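Local coordinates for protein DNA polymerase sliding clamp C (Sulfolobus tokodaii, PDB 3AIZ) that forms part of a ring that encircles DNA and slides along it, tethering DNA polymerase and other DNA-processing proteins, at residues D9-I14 with G54-Y59; L78-K83 with V99-V104; V203-M208 with L225-N230; D144-I149 with L165-D170. All coordinates share one frame; numbering follows the deposited sequence.

Contact 1. Residues D9-I14 with G54-Y59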
loop_
_atom_site.group_PDB
_atom_site.type_symbol
_atom_site.label_atom_id
_atom_site.label_comp_id
_atom_site.label_asym_id
_atom_site.label_seq_id
_atom_site.Cartn_x
_atom_site.Cartn_y
_atom_site.Cartn_z
ATOM N N ASP C 9 4.219 29.499 -12.654
ATOM C CA ASP C 9 4.099 28.073 -12.370
ATOM C C ASP C 9 3.554 27.329 -13.584
ATOM O O ASP C 9 4.124 26.330 -14.024
ATOM C CB ASP C 9 3.194 27.834 -11.160
ATOM C CG ASP C 9 3.164 26.378 -10.733
ATOM O OD1 ASP C 9 4.224 25.719 -10.788
ATOM O OD2 ASP C 9 2.083 25.893 -10.338
ATOM N N ALA C 10 2.444 27.822 -14.121
ATOM C CA ALA C 10 1.849 27.235 -15.313
ATOM C C ALA C 10 2.757 27.478 -16.512
ATOM O O ALA C 10 3.010 26.574 -17.308
ATOM C CB ALA C 10 0.470 27.822 -15.560
ATOM N N PHE C 11 3.250 28.706 -16.620
ATOM C CA PHE C 11 4.128 29.103 -17.714
ATOM C C PHE C 11 5.290 28.129 -17.904
ATOM O O PHE C 11 5.693 27.845 -19.030
ATOM C CB PHE C 11 4.661 30.516 -17.468
ATOM C CG PHE C 11 5.535 31.039 -18.572
ATOM C CD1 PHE C 11 4.983 31.694 -19.660
ATOM C CD2 PHE C 11 6.910 30.887 -18.515
ATOM C CE1 PHE C 11 5.784 32.180 -20.673
ATOM C CE2 PHE C 11 7.717 31.372 -19.527
ATOM C CZ PHE C 11 7.153 32.020 -20.606
ATOM N N SER C 12 5.822 27.615 -16.800
ATOM C CA SER C 12 6.976 26.726 -16.859
ATOM C C SER C 12 6.644 25.392 -17.521
ATOM O O SER C 12 7.492 24.790 -18.179
ATOM C CB SER C 12 7.549 26.491 -15.460
ATOM O OG SER C 12 6.626 25.797 -14.640
ATOM N N TYR C 13 5.409 24.935 -17.346
ATOM C CA TYR C 13 4.994 23.640 -17.882
ATOM C C TYR C 13 4.941 23.614 -19.408
ATOM O O TYR C 13 4.998 22.546 -20.018
ATOM C CB TYR C 13 3.651 23.209 -17.287
ATOM C CG TYR C 13 3.778 22.549 -15.932
ATOM C CD1 TYR C 13 3.699 23.294 -14.764
ATOM C CD2 TYR C 13 3.985 21.180 -15.823
ATOM C CE1 TYR C 13 3.819 22.693 -13.525
ATOM C CE2 TYR C 13 4.105 20.571 -14.590
ATOM C CZ TYR C 13 4.021 21.330 -13.444
ATOM O OH TYR C 13 4.139 20.728 -12.213
ATOM N N ILE C 14 4.832 24.789 -20.021
ATOM C CA ILE C 14 4.886 24.891 -21.474
ATOM C C ILE C 14 6.232 24.379 -21.974
ATOM O O ILE C 14 6.315 23.717 -23.009
ATOM C CB ILE C 14 4.704 26.346 -21.951
ATOM C CG1 ILE C 14 3.356 26.902 -21.488
ATOM C CG2 ILE C 14 4.823 26.430 -23.464
ATOM C CD1 ILE C 14 3.118 28.337 -21.907
ATOM N N GLY C 54 -0.176 40.232 -24.580
ATOM C CA GLY C 54 -1.199 40.352 -23.557
ATOM C C GLY C 54 -1.121 39.273 -22.494
ATOM O O GLY C 54 -1.599 39.460 -21.375
ATOM N N TYR C 55 -0.524 38.139 -22.846
ATOM C CA TYR C 55 -0.357 37.036 -21.906
ATOM C C TYR C 55 0.498 37.473 -20.724
ATOM O O TYR C 55 0.298 37.024 -19.596
ATOM C CB TYR C 55 0.287 35.836 -22.605
ATOM C CG TYR C 55 0.575 34.661 -21.696
ATOM C CD1 TYR C 55 -0.347 33.633 -21.546
ATOM C CD2 TYR C 55 1.772 34.575 -20.996
ATOM C CE1 TYR C 55 -0.088 32.557 -20.721
ATOM C CE2 TYR C 55 2.040 33.502 -20.169
ATOM C CZ TYR C 55 1.106 32.495 -20.035
ATOM O OH TYR C 55 1.368 31.424 -19.212
ATOM N N PHE C 56 1.455 38.356 -20.995
ATOM C CA PHE C 56 2.364 38.844 -19.971
ATOM C C PHE C 56 1.807 40.089 -19.296
ATOM O O PHE C 56 1.015 40.825 -19.887
ATOM C CB PHE C 56 3.727 39.169 -20.586
ATOM C CG PHE C 56 4.297 38.060 -21.421
ATOM C CD1 PHE C 56 4.928 36.981 -20.826
ATOM C CD2 PHE C 56 4.209 38.099 -22.801
ATOM C CE1 PHE C 56 5.459 35.962 -21.592
ATOM C CE2 PHE C 56 4.736 37.084 -23.573
ATOM C CZ PHE C 56 5.362 36.013 -22.967
ATOM N N GLU C 57 2.222 40.321 -18.055
ATOM C CA GLU C 57 1.863 41.545 -17.353
ATOM C C GLU C 57 2.661 42.708 -17.929
ATOM O O GLU C 57 2.154 43.823 -18.056
ATOM C CB GLU C 57 2.135 41.411 -15.854
ATOM C CG GLU C 57 1.779 42.651 -15.053
ATOM C CD GLU C 57 2.230 42.561 -13.608
ATOM O OE1 GLU C 57 2.851 41.541 -13.240
ATOM O OE2 GLU C 57 1.966 43.511 -12.840
ATOM N N GLU C 58 3.916 42.436 -18.276
ATOM C CA GLU C 58 4.778 43.430 -18.901
ATOM C C GLU C 58 5.466 42.829 -20.119
ATOM O O GLU C 58 6.046 41.746 -20.042
ATOM C CB GLU C 58 5.825 43.943 -17.910
ATOM C CG GLU C 58 5.247 44.676 -16.710
ATOM C CD GLU C 58 6.317 45.156 -15.745
ATOM O OE1 GLU C 58 7.517 44.964 -16.040
ATOM O OE2 GLU C 58 5.958 45.723 -14.691
ATOM N N TYR C 59 5.398 43.535 -21.243
ATOM C CA TYR C 59 6.017 43.069 -22.477
ATOM C C TYR C 59 6.697 44.226 -23.198
ATOM O O TYR C 59 6.032 45.096 -23.759
ATOM C CB TYR C 59 4.971 42.420 -23.387
ATOM C CG TYR C 59 5.561 41.619 -24.525
ATOM C CD1 TYR C 59 5.880 40.277 -24.361
ATOM C CD2 TYR C 59 5.801 42.203 -25.762
ATOM C CE1 TYR C 59 6.420 39.539 -25.397
ATOM C CE2 TYR C 59 6.341 41.472 -26.803
ATOM C CZ TYR C 59 6.649 40.141 -26.614
ATOM O OH TYR C 59 7.187 39.409 -27.647
#
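F11 meets Y55 and F56 in a cluster of three aromatic rings. The helix 8-18 supplies F11. The turn leading from strand 45-52 to strand 58-60 supplies the other two. The closest pair is F11 CD1 and Y55 CE2, 3.5 Å apart. Y55 comes up to the edge of the F11 ring, near its plane. The long axes of the two side chains are slanted against each other. Both CG atoms lie anti to their own backbone N (chi1 -178° in F11, 177° in Y55). This sends each ring across the gap toward the other segment. The Y55 hydroxyl oxygen runs on past the ring, and Y55 OH lies 3.8 Å from F11 CB. F56 closes the cluster from another direction, with its CE1 3.9 Å from F11 CE1. Y55 CD2 sits over one face of F56, displaced toward the rim. I14 adds a looser touch, its CD1 4.5 Å from Y55 OH.

The packed part is apolar and mostly buried. The turn beyond it is open to solvent at G54 and E57. Away from the rings, at the start of this segment, D9 is partly exposed. One turn of the helix is tied by S12 OG, which donates to D9 O at 2.6 Å.

The cluster lies between strand 2-5 of the five-stranded sheet and strand 45-52 of the long sheet that continues into the C-terminal domain. F11 and F56 reach V5 and I51 of these strands. I14 packs on I49 and I51, and F15 of the same helix meets the F11 ring.

Contact 2. Residues L78-K83 with V99-V104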
loop_
_atom_site.group_PDB
_atom_site.type_symbol
_atom_site.label_atom_id
_atom_site.label_comp_id
_atom_site.label_asym_id
_atom_site.label_seq_id
_atom_site.Cartn_x
_atom_site.Cartn_y
_atom_site.Cartn_z
ATOM N N LEU C 78 13.219 26.639 -14.172
ATOM C CA LEU C 78 11.781 26.876 -14.210
ATOM C C LEU C 78 11.053 25.971 -13.223
ATOM O O LEU C 78 10.007 26.337 -12.689
ATOM C CB LEU C 78 11.231 26.667 -15.622
ATOM C CG LEU C 78 11.585 27.728 -16.667
ATOM C CD1 LEU C 78 11.003 27.356 -18.020
ATOM C CD2 LEU C 78 11.095 29.099 -16.234
ATOM N N LYS C 79 11.611 24.790 -12.984
ATOM C CA LYS C 79 11.027 23.849 -12.038
ATOM C C LYS C 79 11.092 24.390 -10.612
ATOM O O LYS C 79 10.370 23.925 -9.730
ATOM C CB LYS C 79 11.745 22.499 -12.102
ATOM C CG LYS C 79 11.550 21.730 -13.396
ATOM C CD LYS C 79 12.247 20.380 -13.327
ATOM C CE LYS C 79 12.097 19.599 -14.623
ATOM N NZ LYS C 79 12.761 18.267 -14.544
ATOM N N THR C 80 11.962 25.370 -10.393
ATOM C CA THR C 80 12.193 25.895 -9.051
ATOM C C THR C 80 11.267 27.059 -8.715
ATOM O O THR C 80 11.470 27.747 -7.716
ATOM C CB THR C 80 13.652 26.351 -8.865
ATOM O OG1 THR C 80 13.855 27.605 -9.528
ATOM C CG2 THR C 80 14.612 25.316 -9.430
ATOM N N VAL C 81 10.256 27.281 -9.549
ATOM C CA VAL C 81 9.303 28.357 -9.302
ATOM C C VAL C 81 8.193 27.895 -8.366
ATOM O O VAL C 81 7.779 26.736 -8.400
ATOM C CB VAL C 81 8.679 28.893 -10.607
ATOM C CG1 VAL C 81 9.766 29.323 -11.579
ATOM C CG2 VAL C 81 7.775 27.846 -11.237
ATOM N N THR C 82 7.718 28.809 -7.528
ATOM C CA THR C 82 6.640 28.507 -6.598
ATOM C C THR C 82 5.320 29.066 -7.114
ATOM O O THR C 82 5.234 29.533 -8.251
ATOM C CB THR C 82 6.921 29.091 -5.204
ATOM O OG1 THR C 82 6.958 30.521 -5.280
ATOM C CG2 THR C 82 8.252 28.581 -4.675
ATOM N N LYS C 83 4.293 29.016 -6.274
ATOM C CA LYS C 83 2.978 29.530 -6.639
ATOM C C LYS C 83 2.983 31.054 -6.696
ATOM O O LYS C 83 2.342 31.655 -7.557
ATOM C CB LYS C 83 1.922 29.051 -5.642
ATOM C CG LYS C 83 1.795 27.538 -5.536
ATOM C CD LYS C 83 1.230 26.933 -6.811
ATOM C CE LYS C 83 0.977 25.442 -6.647
ATOM N NZ LYS C 83 0.331 24.850 -7.853
ATOM N N VAL C 99 16.976 34.852 -16.624
ATOM C CA VAL C 99 15.755 34.440 -15.947
ATOM C C VAL C 99 15.799 34.905 -14.497
ATOM O O VAL C 99 16.673 34.496 -13.733
ATOM C CB VAL C 99 15.573 32.913 -15.986
ATOM C CG1 VAL C 99 14.188 32.530 -15.493
ATOM C CG2 VAL C 99 15.799 32.390 -17.392
ATOM N N THR C 100 14.860 35.766 -14.122
ATOM C CA THR C 100 14.827 36.311 -12.772
ATOM C C THR C 100 13.569 35.891 -12.023
ATOM O O THR C 100 12.480 36.399 -12.290
ATOM C CB THR C 100 14.908 37.847 -12.783
ATOM O OG1 THR C 100 16.104 38.259 -13.452
ATOM C CG2 THR C 100 14.913 38.389 -11.362
ATOM N N LEU C 101 13.724 34.962 -11.087
ATOM C CA LEU C 101 12.613 34.532 -10.250
ATOM C C LEU C 101 12.489 35.452 -9.040
ATOM O O LEU C 101 13.457 35.668 -8.311
ATOM C CB LEU C 101 12.809 33.084 -9.801
ATOM C CG LEU C 101 13.046 32.073 -10.921
ATOM C CD1 LEU C 101 13.072 30.661 -10.367
ATOM C CD2 LEU C 101 11.976 32.206 -11.991
ATOM N N ASP C 102 11.295 35.996 -8.834
ATOM C CA ASP C 102 11.067 36.940 -7.749
ATOM C C ASP C 102 9.934 36.476 -6.842
ATOM O O ASP C 102 8.771 36.456 -7.245
ATOM C CB ASP C 102 10.761 38.329 -8.312
ATOM C CG ASP C 102 10.785 39.410 -7.247
ATOM O OD1 ASP C 102 10.766 39.070 -6.045
ATOM O OD2 ASP C 102 10.822 40.604 -7.614
ATOM N N GLY C 103 10.285 36.102 -5.615
ATOM C CA GLY C 103 9.309 35.663 -4.635
ATOM C C GLY C 103 9.814 35.888 -3.224
ATOM O O GLY C 103 10.103 37.020 -2.835
ATOM N N VAL C 104 9.920 34.807 -2.455
ATOM C CA VAL C 104 10.473 34.882 -1.108
ATOM C C VAL C 104 11.817 35.602 -1.139
ATOM O O VAL C 104 12.127 36.405 -0.259
ATOM C CB VAL C 104 10.662 33.482 -0.502
ATOM C CG1 VAL C 104 11.334 33.579 0.862
ATOM C CG2 VAL C 104 9.324 32.763 -0.399
#
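L101 points its isobutyl group at the loop after helix 71-78 and overlaps V81 and T80. Here the turn that ends helix 71-78 packs on a strand of the five-stranded sheet, in the N-terminal domain of the PCNA fold. L78 to V81 form a type I beta turn at the end of that helix, held by V81 N to L78 O at 3.3 Å. L101 belongs to strand 97-102 of the sheet.

Both branches of L101 lie on V81, and one of them also reaches T80. CD2 lies 3.7 Å from V81 CG1. CD1 also reaches V81 CG1, at 3.8 Å, and it touches the T80 hydroxyl oxygen as well. Both loop side chains cross L101 at about a right angle. In V81, CG1 is anti to the carbonyl carbon (chi1 -55°), and this branch is the one that rests on the leucine. L101 CD1 offers T80 OG1 no polar partner. The hydroxyl is instead hydrogen-bonded to V77 O, three residues earlier, in helix 71-78.

Around this core, L101 packs on L87 of strand 86-91 and on R107 of strand 106-111. L78 and V81 turn to helix 8-18, where both touch S12. The outer side faces the neighbouring PCNA2 subunit. T80 packs there on R148 of that subunit, and D102 OD1 forms a salt bridge with its K185 NZ.

Contact 3. Residues V203-M208 with L225-N230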
loop_
_atom_site.group_PDB
_atom_site.type_symbol
_atom_site.label_atom_id
_atom_site.label_comp_id
_atom_site.label_asym_id
_atom_site.label_seq_id
_atom_site.Cartn_x
_atom_site.Cartn_y
_atom_site.Cartn_z
ATOM N N VAL C 203 0.772 11.541 -25.977
ATOM C CA VAL C 203 0.879 11.497 -24.523
ATOM C C VAL C 203 1.801 12.577 -23.961
ATOM O O VAL C 203 1.489 13.201 -22.947
ATOM C CB VAL C 203 1.366 10.118 -24.044
ATOM C CG1 VAL C 203 1.730 10.167 -22.572
ATOM C CG2 VAL C 203 0.303 9.063 -24.307
ATOM N N ASN C 204 2.929 12.798 -24.628
ATOM C CA ASN C 204 3.930 13.747 -24.149
ATOM C C ASN C 204 3.466 15.204 -24.124
ATOM O O ASN C 204 4.232 16.096 -23.762
ATOM C CB ASN C 204 5.224 13.617 -24.958
ATOM C CG ASN C 204 5.973 12.332 -24.657
ATOM O OD1 ASN C 204 5.710 11.664 -23.658
ATOM N ND2 ASN C 204 6.919 11.982 -25.523
ATOM N N THR C 205 2.216 15.445 -24.505
ATOM C CA THR C 205 1.665 16.796 -24.478
ATOM C C THR C 205 0.778 17.001 -23.253
ATOM O O THR C 205 0.195 18.068 -23.066
ATOM C CB THR C 205 0.854 17.115 -25.755
ATOM O OG1 THR C 205 -0.334 16.314 -25.790
ATOM C CG2 THR C 205 1.683 16.836 -26.997
ATOM N N SER C 206 0.689 15.970 -22.418
ATOM C CA SER C 206 -0.173 15.999 -21.240
ATOM C C SER C 206 0.218 17.076 -20.225
ATOM O O SER C 206 -0.636 17.599 -19.509
ATOM C CB SER C 206 -0.202 14.624 -20.568
ATOM O OG SER C 206 1.110 14.166 -20.281
ATOM N N LYS C 207 1.503 17.408 -20.161
ATOM C CA LYS C 207 1.972 18.422 -19.220
ATOM C C LYS C 207 1.555 19.837 -19.621
ATOM O O LYS C 207 2.080 20.817 -19.093
ATOM C CB LYS C 207 3.489 18.337 -19.024
ATOM C CG LYS C 207 3.908 17.393 -17.902
ATOM C CD LYS C 207 5.420 17.353 -17.722
ATOM C CE LYS C 207 6.064 16.291 -18.599
ATOM N NZ LYS C 207 5.812 16.519 -20.048
ATOM N N MET C 208 0.614 19.935 -20.557
ATOM C CA MET C 208 0.021 21.218 -20.919
ATOM C C MET C 208 -1.214 21.475 -20.062
ATOM O O MET C 208 -1.874 22.507 -20.193
ATOM C CB MET C 208 -0.354 21.246 -22.403
ATOM C CG MET C 208 0.830 21.336 -23.354
ATOM S SD MET C 208 1.711 22.908 -23.244
ATOM C CE MET C 208 0.370 24.065 -23.511
ATOM N N LEU C 225 -2.298 15.113 -37.020
ATOM C CA LEU C 225 -3.185 15.450 -35.918
ATOM C C LEU C 225 -2.768 16.796 -35.346
ATOM O O LEU C 225 -1.611 16.982 -34.975
ATOM C CB LEU C 225 -3.103 14.383 -34.825
ATOM C CG LEU C 225 -3.584 14.784 -33.425
ATOM C CD1 LEU C 225 -5.065 15.136 -33.432
ATOM C CD2 LEU C 225 -3.300 13.680 -32.418
ATOM N N LYS C 226 -3.703 17.738 -35.282
ATOM C CA LYS C 226 -3.397 19.039 -34.706
ATOM C C LYS C 226 -4.014 19.212 -33.325
ATOM O O LYS C 226 -5.219 19.428 -33.197
ATOM C CB LYS C 226 -3.849 20.180 -35.618
ATOM C CG LYS C 226 -3.434 21.549 -35.101
ATOM C CD LYS C 226 -4.049 22.683 -35.902
ATOM C CE LYS C 226 -3.640 24.029 -35.321
ATOM N NZ LYS C 226 -4.387 25.159 -35.931
ATOM N N LEU C 227 -3.179 19.115 -32.297
ATOM C CA LEU C 227 -3.608 19.418 -30.941
ATOM C C LEU C 227 -3.256 20.862 -30.621
ATOM O O LEU C 227 -2.082 21.207 -30.481
ATOM C CB LEU C 227 -2.937 18.484 -29.936
ATOM C CG LEU C 227 -3.246 16.991 -30.052
ATOM C CD1 LEU C 227 -2.379 16.193 -29.092
ATOM C CD2 LEU C 227 -4.722 16.725 -29.802
ATOM N N ARG C 228 -4.272 21.711 -30.525
ATOM C CA ARG C 228 -4.053 23.100 -30.153
ATOM C C ARG C 228 -4.460 23.331 -28.712
ATOM O O ARG C 228 -5.646 23.396 -28.396
ATOM C CB ARG C 228 -4.831 24.050 -31.065
ATOM C CG ARG C 228 -5.047 25.424 -30.447
ATOM C CD ARG C 228 -5.549 26.433 -31.460
ATOM N NE ARG C 228 -4.544 26.725 -32.476
ATOM C CZ ARG C 228 -4.581 27.783 -33.278
ATOM N NH1 ARG C 228 -5.574 28.656 -33.174
ATOM N NH2 ARG C 228 -3.624 27.974 -34.177
ATOM N N TYR C 229 -3.469 23.444 -27.837
ATOM C CA TYR C 229 -3.731 23.774 -26.447
ATOM C C TYR C 229 -3.859 25.283 -26.302
ATOM O O TYR C 229 -2.862 26.004 -26.320
ATOM C CB TYR C 229 -2.623 23.237 -25.547
ATOM C CG TYR C 229 -2.626 21.733 -25.407
ATOM C CD1 TYR C 229 -1.833 20.938 -26.224
ATOM C CD2 TYR C 229 -3.420 21.108 -24.455
ATOM C CE1 TYR C 229 -1.829 19.563 -26.095
ATOM C CE2 TYR C 229 -3.423 19.733 -24.321
ATOM C CZ TYR C 229 -2.625 18.965 -25.142
ATOM O OH TYR C 229 -2.628 17.595 -25.011
ATOM N N ASN C 230 -5.094 25.754 -26.173
ATOM C CA ASN C 230 -5.362 27.180 -26.044
ATOM C C ASN C 230 -4.704 27.786 -24.812
ATOM O O ASN C 230 -4.657 27.166 -23.749
ATOM C CB ASN C 230 -6.868 27.443 -26.014
ATOM C CG ASN C 230 -7.552 27.070 -27.316
ATOM O OD1 ASN C 230 -8.646 26.505 -27.312
ATOM N ND2 ASN C 230 -6.909 27.383 -28.437
#
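T205 OG1 has two hydrogen-bond partners. Y229 OH donates a hydrogen bond to it at 2.7 Å, and the same oxygen is hydrogen-bonded to V202 O. The Y229 bond joins the loop after helix 199-203 to strand 223-231 in the C-terminal domain of the PCNA fold. V202 O ties that loop back to the helix. V203 to S206 form a type I beta turn here, and a short 3-10 segment, 206-208, follows.

The Y229 ring meets this loop in two ways. T205 OG1 lies at the ring edge, near the ring plane. M208 covers one face. Its CB stands 3.8 Å from the ring centroid and 14° off the normal, a CH-pi contact displaced slightly toward the rim. The methionine chain is bent at chi2 and chi3 (-67° and -54°), which folds CE back to within 3.7 Å of Y229 CB. The sulfur makes an oblique Met-aromatic contact, with M208 SD 5.4 Å from the ring centroid. The bond anchors the hydroxyl end, and M208 over the face probably limits how the ring can turn. L227 adds its CD1, 3.9 Å from T205 OG1.

F139 of helix 136-149 packs on both L227 and Y229, and A237 of strand 235-241 touches M208. The turn itself is closed at V203 O, which accepts from S206 N and from S206 OG, each at 2.9 Å.

Contact 4. Residues D144-I149 with L165-D170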
loop_
_atom_site.group_PDB
_atom_site.type_symbol
_atom_site.label_atom_id
_atom_site.label_comp_id
_atom_site.label_asym_id
_atom_site.label_seq_id
_atom_site.Cartn_x
_atom_site.Cartn_y
_atom_site.Cartn_z
ATOM N N ASP C 144 -3.131 10.750 -20.127
ATOM C CA ASP C 144 -2.314 10.096 -19.109
ATOM C C ASP C 144 -2.791 8.668 -18.878
ATOM O O ASP C 144 -1.987 7.755 -18.691
ATOM C CB ASP C 144 -2.351 10.881 -17.796
ATOM C CG ASP C 144 -1.495 12.132 -17.840
ATOM O OD1 ASP C 144 -0.492 12.141 -18.586
ATOM O OD2 ASP C 144 -1.820 13.103 -17.125
ATOM N N GLU C 145 -4.106 8.482 -18.898
ATOM C CA GLU C 145 -4.696 7.164 -18.713
ATOM C C GLU C 145 -4.339 6.246 -19.879
ATOM O O GLU C 145 -4.170 5.040 -19.703
ATOM C CB GLU C 145 -6.213 7.274 -18.565
ATOM C CG GLU C 145 -6.901 5.968 -18.208
ATOM C CD GLU C 145 -8.385 6.148 -17.956
ATOM O OE1 GLU C 145 -8.845 7.309 -17.904
ATOM O OE2 GLU C 145 -9.092 5.128 -17.809
ATOM N N ILE C 146 -4.225 6.827 -21.069
ATOM C CA ILE C 146 -3.837 6.069 -22.253
ATOM C C ILE C 146 -2.368 5.670 -22.181
ATOM O O ILE C 146 -1.982 4.600 -22.651
ATOM C CB ILE C 146 -4.103 6.859 -23.550
ATOM C CG1 ILE C 146 -5.608 6.973 -23.800
ATOM C CG2 ILE C 146 -3.427 6.189 -24.736
ATOM C CD1 ILE C 146 -5.960 7.642 -25.107
ATOM N N GLU C 147 -1.550 6.533 -21.585
ATOM C CA GLU C 147 -0.141 6.220 -21.378
ATOM C C GLU C 147 0.005 5.039 -20.425
ATOM O O GLU C 147 0.840 4.159 -20.637
ATOM C CB GLU C 147 0.610 7.432 -20.828
ATOM C CG GLU C 147 2.086 7.169 -20.568
ATOM C CD GLU C 147 2.745 8.282 -19.776
ATOM O OE1 GLU C 147 2.125 9.356 -19.624
ATOM O OE2 GLU C 147 3.884 8.080 -19.303
ATOM N N ASP C 148 -0.809 5.027 -19.372
ATOM C CA ASP C 148 -0.815 3.918 -18.425
ATOM C C ASP C 148 -1.223 2.621 -19.113
ATOM O O ASP C 148 -0.631 1.569 -18.872
ATOM C CB ASP C 148 -1.749 4.213 -17.247
ATOM C CG ASP C 148 -1.142 5.183 -16.248
ATOM O OD1 ASP C 148 0.089 5.395 -16.291
ATOM O OD2 ASP C 148 -1.896 5.729 -15.413
ATOM N N ILE C 149 -2.236 2.702 -19.970
ATOM C CA ILE C 149 -2.674 1.544 -20.741
ATOM C C ILE C 149 -1.521 1.017 -21.585
ATOM O O ILE C 149 -1.259 -0.185 -21.621
ATOM C CB ILE C 149 -3.860 1.889 -21.662
ATOM C CG1 ILE C 149 -5.098 2.239 -20.833
ATOM C CG2 ILE C 149 -4.164 0.731 -22.599
ATOM C CD1 ILE C 149 -6.314 2.578 -21.666
ATOM N N LEU C 165 -10.846 7.508 -28.811
ATOM C CA LEU C 165 -9.407 7.298 -28.720
ATOM C C LEU C 165 -9.104 5.849 -28.366
ATOM O O LEU C 165 -9.444 5.383 -27.281
ATOM C CB LEU C 165 -8.789 8.230 -27.679
ATOM C CG LEU C 165 -9.142 9.711 -27.809
ATOM C CD1 LEU C 165 -8.351 10.529 -26.805
ATOM C CD2 LEU C 165 -8.883 10.200 -29.222
ATOM N N SER C 166 -8.463 5.138 -29.286
ATOM C CA SER C 166 -8.134 3.737 -29.068
ATOM C C SER C 166 -6.636 3.535 -28.881
ATOM O O SER C 166 -5.865 3.641 -29.833
ATOM C CB SER C 166 -8.632 2.882 -30.235
ATOM O OG SER C 166 -10.036 2.982 -30.377
ATOM N N ALA C 167 -6.233 3.245 -27.648
ATOM C CA ALA C 167 -4.844 2.920 -27.353
ATOM C C ALA C 167 -4.497 1.556 -27.939
ATOM O O ALA C 167 -4.766 0.523 -27.330
ATOM C CB ALA C 167 -4.605 2.934 -25.854
ATOM N N ASN C 168 -3.901 1.563 -29.126
ATOM C CA ASN C 168 -3.608 0.331 -29.849
ATOM C C ASN C 168 -2.364 -0.385 -29.347
ATOM O O ASN C 168 -1.241 -0.020 -29.693
ATOM C CB ASN C 168 -3.465 0.614 -31.341
ATOM C CG ASN C 168 -4.679 1.301 -31.917
ATOM O OD1 ASN C 168 -5.804 0.820 -31.776
ATOM N ND2 ASN C 168 -4.460 2.437 -32.568
ATOM N N SER C 169 -2.572 -1.411 -28.532
ATOM C CA SER C 169 -1.478 -2.251 -28.071
ATOM C C SER C 169 -1.120 -3.238 -29.171
ATOM O O SER C 169 -1.341 -2.970 -30.352
ATOM C CB SER C 169 -1.886 -2.997 -26.803
ATOM O OG SER C 169 -2.435 -2.104 -25.848
ATOM N N ASP C 170 -0.570 -4.383 -28.787
ATOM C CA ASP C 170 -0.243 -5.416 -29.760
ATOM C C ASP C 170 -1.326 -6.490 -29.775
ATOM O O ASP C 170 -1.554 -7.170 -28.770
ATOM C CB ASP C 170 1.122 -6.034 -29.450
ATOM C CG ASP C 170 1.648 -6.878 -30.592
ATOM O OD1 ASP C 170 1.026 -6.866 -31.676
ATOM O OD2 ASP C 170 2.684 -7.552 -30.407
#
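I146 and I149 set their branched side chains on A167, one helical turn apart. Both isoleucines take the same conformation. CG2 is anti to the backbone N, and CG1 is anti to the carbonyl carbon (chi1 -70° in I146). In each case CG2 is the branch that meets the alanine. I146 CG2 lies 3.6 Å from A167 CB, and I149 CG2 lies 4.0 Å from the same methyl. The other branch of I146 is extended (chi2 -176°). It carries CD1 along to L165, 3.9 Å from L165 CB and 4.1 Å from L165 CD1. These two side chains cross at about a right angle.

The small alanine is consistent with the close approach of the backbones. I146 CA and A167 CA are 6.1 Å apart. The helix and strand axes come within 8.9 Å and run roughly parallel, at 25°. Helix 136-149 lies here on the four-stranded sheet that holds strand 162-168.

S166 and N168 alternate with these residues, their CB atoms directed away. S166 OG is hydrogen-bonded to T175 OG1, and N168 ND2 to T155 OG1. The touching atoms are all carbon, so the fit probably rests on methyl shape and burial.

In the fold
Along the chain contact 1 comes first, then contact 2, contact 4 and contact 3. Contacts 1 and 2 belong to the N-terminal domain. Their centres are about 12 Å apart, both reach the five-stranded sheet, and a salt bridge from D9 to K83 ties them. Contacts 3 and 4 belong to the C-terminal domain, with centres about 16 Å apart, and they touch through S206 and D144. The two pairs touch where Y13 and I14 pack on K207 and M208, beside the nine-stranded sheet that runs through both domains. Contacts 2 and 4 lie farthest apart, about 35 Å between centres. Contact 2 borders PCNA2; contacts 1 and 4 lie on opposite sides of the chain's centre.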